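Local coordinates for GTPase activator-like protein (Chaetomium thermophilum, PDB 5HIU) that probably contributes to GTPase activation as the fungal counterpart of TSC2, of which this chain is the all-helical N-terminal part, at residues G341-V346 and T356-L361. Sequence-based numbering, arbitrary orientation.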
loop_
_atom_site.group_PDB
_atom_site.type_symbol
_atom_site.label_atom_id
_atom_site.label_comp_id
_atom_site.label_asym_id
_atom_site.label_seq_id
_atom_site.Cartn_x
_atom_site.Cartn_y
_atom_site.Cartn_z
ATOM N N GLY A 341 -15.090 17.579 18.542
ATOM C CA GLY A 341 -14.153 17.419 19.648
ATOM C C GLY A 341 -12.738 17.275 19.123
ATOM O O GLY A 341 -11.811 17.948 19.598
ATOM N N GLY A 342 -12.583 16.399 18.128
ATOM C CA GLY A 342 -11.310 16.203 17.442
ATOM C C GLY A 342 -10.821 17.448 16.721
ATOM O O GLY A 342 -9.644 17.792 16.792
ATOM N N LEU A 343 -11.726 18.131 16.030
ATOM C CA LEU A 343 -11.353 19.285 15.213
ATOM C C LEU A 343 -10.850 20.461 16.040
ATOM O O LEU A 343 -10.060 21.279 15.552
ATOM C CB LEU A 343 -12.542 19.751 14.375
ATOM C CG LEU A 343 -13.051 18.822 13.269
ATOM C CD1 LEU A 343 -14.551 19.005 13.091
ATOM C CD2 LEU A 343 -12.320 19.060 11.951
ATOM N N ALA A 344 -11.320 20.556 17.283
ATOM C CA ALA A 344 -10.980 21.699 18.133
ATOM C C ALA A 344 -9.497 21.667 18.481
ATOM O O ALA A 344 -8.750 22.603 18.157
ATOM C CB ALA A 344 -11.835 21.704 19.393
ATOM N N ASN A 345 -9.087 20.568 19.117
ATOM C CA ASN A 345 -7.684 20.299 19.422
ATOM C C ASN A 345 -6.791 20.851 18.330
ATOM O O ASN A 345 -5.941 21.706 18.584
ATOM C CB ASN A 345 -7.447 18.789 19.552
ATOM C CG ASN A 345 -7.779 18.249 20.935
ATOM O OD1 ASN A 345 -8.018 19.002 21.886
ATOM N ND2 ASN A 345 -7.775 16.928 21.058
ATOM N N VAL A 346 -7.045 20.395 17.108
ATOM C CA VAL A 346 -6.162 20.662 15.989
ATOM C C VAL A 346 -6.099 22.132 15.644
ATOM O O VAL A 346 -5.007 22.665 15.462
ATOM C CB VAL A 346 -6.593 19.907 14.715
ATOM C CG1 VAL A 346 -5.634 20.214 13.561
ATOM C CG2 VAL A 346 -6.657 18.407 14.978
ATOM N N THR A 356 -6.495 25.949 6.669
ATOM C CA THR A 356 -7.217 25.838 5.393
ATOM C C THR A 356 -7.967 24.495 5.265
ATOM O O THR A 356 -9.089 24.470 4.747
ATOM C CB THR A 356 -6.286 26.042 4.172
ATOM O OG1 THR A 356 -5.555 27.264 4.321
ATOM C CG2 THR A 356 -7.077 26.108 2.863
ATOM N N GLU A 357 -7.357 23.397 5.737
ATOM C CA GLU A 357 -7.976 22.053 5.669
ATOM C C GLU A 357 -9.133 21.901 6.652
ATOM O O GLU A 357 -10.249 21.557 6.243
ATOM C CB GLU A 357 -6.944 20.931 5.879
ATOM C CG GLU A 357 -5.971 20.779 4.725
ATOM C CD GLU A 357 -6.681 20.606 3.380
ATOM O OE1 GLU A 357 -7.163 19.470 3.071
ATOM O OE2 GLU A 357 -6.753 21.606 2.624
ATOM N N ILE A 358 -8.874 22.170 7.932
ATOM C CA ILE A 358 -9.947 22.239 8.932
ATOM C C ILE A 358 -11.187 22.881 8.313
ATOM O O ILE A 358 -12.277 22.327 8.378
ATOM C CB ILE A 358 -9.564 23.077 10.168
ATOM C CG1 ILE A 358 -8.385 22.457 10.936
ATOM C CG2 ILE A 358 -10.770 23.209 11.092
ATOM C CD1 ILE A 358 -8.737 21.264 11.807
ATOM N N LEU A 359 -10.990 24.047 7.711
ATOM C CA LEU A 359 -12.053 24.766 7.042
ATOM C C LEU A 359 -12.613 23.971 5.876
ATOM O O LEU A 359 -13.829 23.866 5.727
ATOM C CB LEU A 359 -11.568 26.130 6.524
ATOM C CG LEU A 359 -11.319 27.287 7.509
ATOM C CD1 LEU A 359 -11.054 28.596 6.761
ATOM C CD2 LEU A 359 -12.492 27.462 8.464
ATOM N N ARG A 360 -11.743 23.431 5.033
ATOM C CA ARG A 360 -12.207 22.754 3.810
ATOM C C ARG A 360 -13.138 21.600 4.157
ATOM O O ARG A 360 -14.133 21.371 3.478
ATOM C CB ARG A 360 -11.030 22.316 2.905
ATOM C CG ARG A 360 -11.402 21.277 1.837
ATOM C CD ARG A 360 -10.771 21.456 0.461
ATOM N NE ARG A 360 -9.312 21.582 0.530
ATOM C CZ ARG A 360 -8.602 22.568 -0.032
ATOM N NH1 ARG A 360 -9.191 23.522 -0.759
ATOM N NH2 ARG A 360 -7.282 22.591 0.116
ATOM N N LEU A 361 -12.821 20.904 5.234
ATOM C CA LEU A 361 -13.682 19.851 5.767
ATOM C C LEU A 361 -15.035 20.447 6.132
ATOM O O LEU A 361 -16.069 20.060 5.579
ATOM C CB LEU A 361 -13.030 19.205 7.003
ATOM C CG LEU A 361 -13.635 17.899 7.506
ATOM C CD1 LEU A 361 -12.578 17.080 8.214
ATOM C CD2 LEU A 361 -14.845 18.099 8.413
#
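An antiparallel helical hairpin within an elongated alpha-solenoid brings Leu343 and Val346 of helix 336-348 against Ile358 and Leu361 of helix 352-366. The two segments run at 158° to each other, and their axes come no nearer than 11.0 Å, a spacing bridged by branched aliphatic side chains. Ile358 is the central contributor. Its CG1 branch lies anti to the carbonyl carbon (chi1 -63°) and carries CD1 across the gap, while CG2 takes the position beside that carbon. The CD1 methyl meets one side of Val346, 3.7 Å from CG1 and 3.9 Å from CB, the two side chains meeting at a slant. The same methyl also lies 4.2 Å from Leu343 CD2 and 4.0 Å from the backbone O of Leu343, so it fits between residues one turn apart on the facing helix. Leu343 CD2 in turn reaches Leu361 CD1 at 4.2 Å, extending the apolar seam by one turn along helix 352-366. All four residues are buried, and the contacts between their side chains are apolar. Within helix 352-366, away from this apolar contact, Arg360 NH2 makes a salt bridge to Glu357 OE2 at 2.7 Å. Helix 302-322 packs beside the hairpin, with Val312 touching Val346 and Leu319 touching Leu361; Cys392 meets Ile358, and helix 423-441 lies against Thr356, Leu359 and Arg360, continuing the stack of helices.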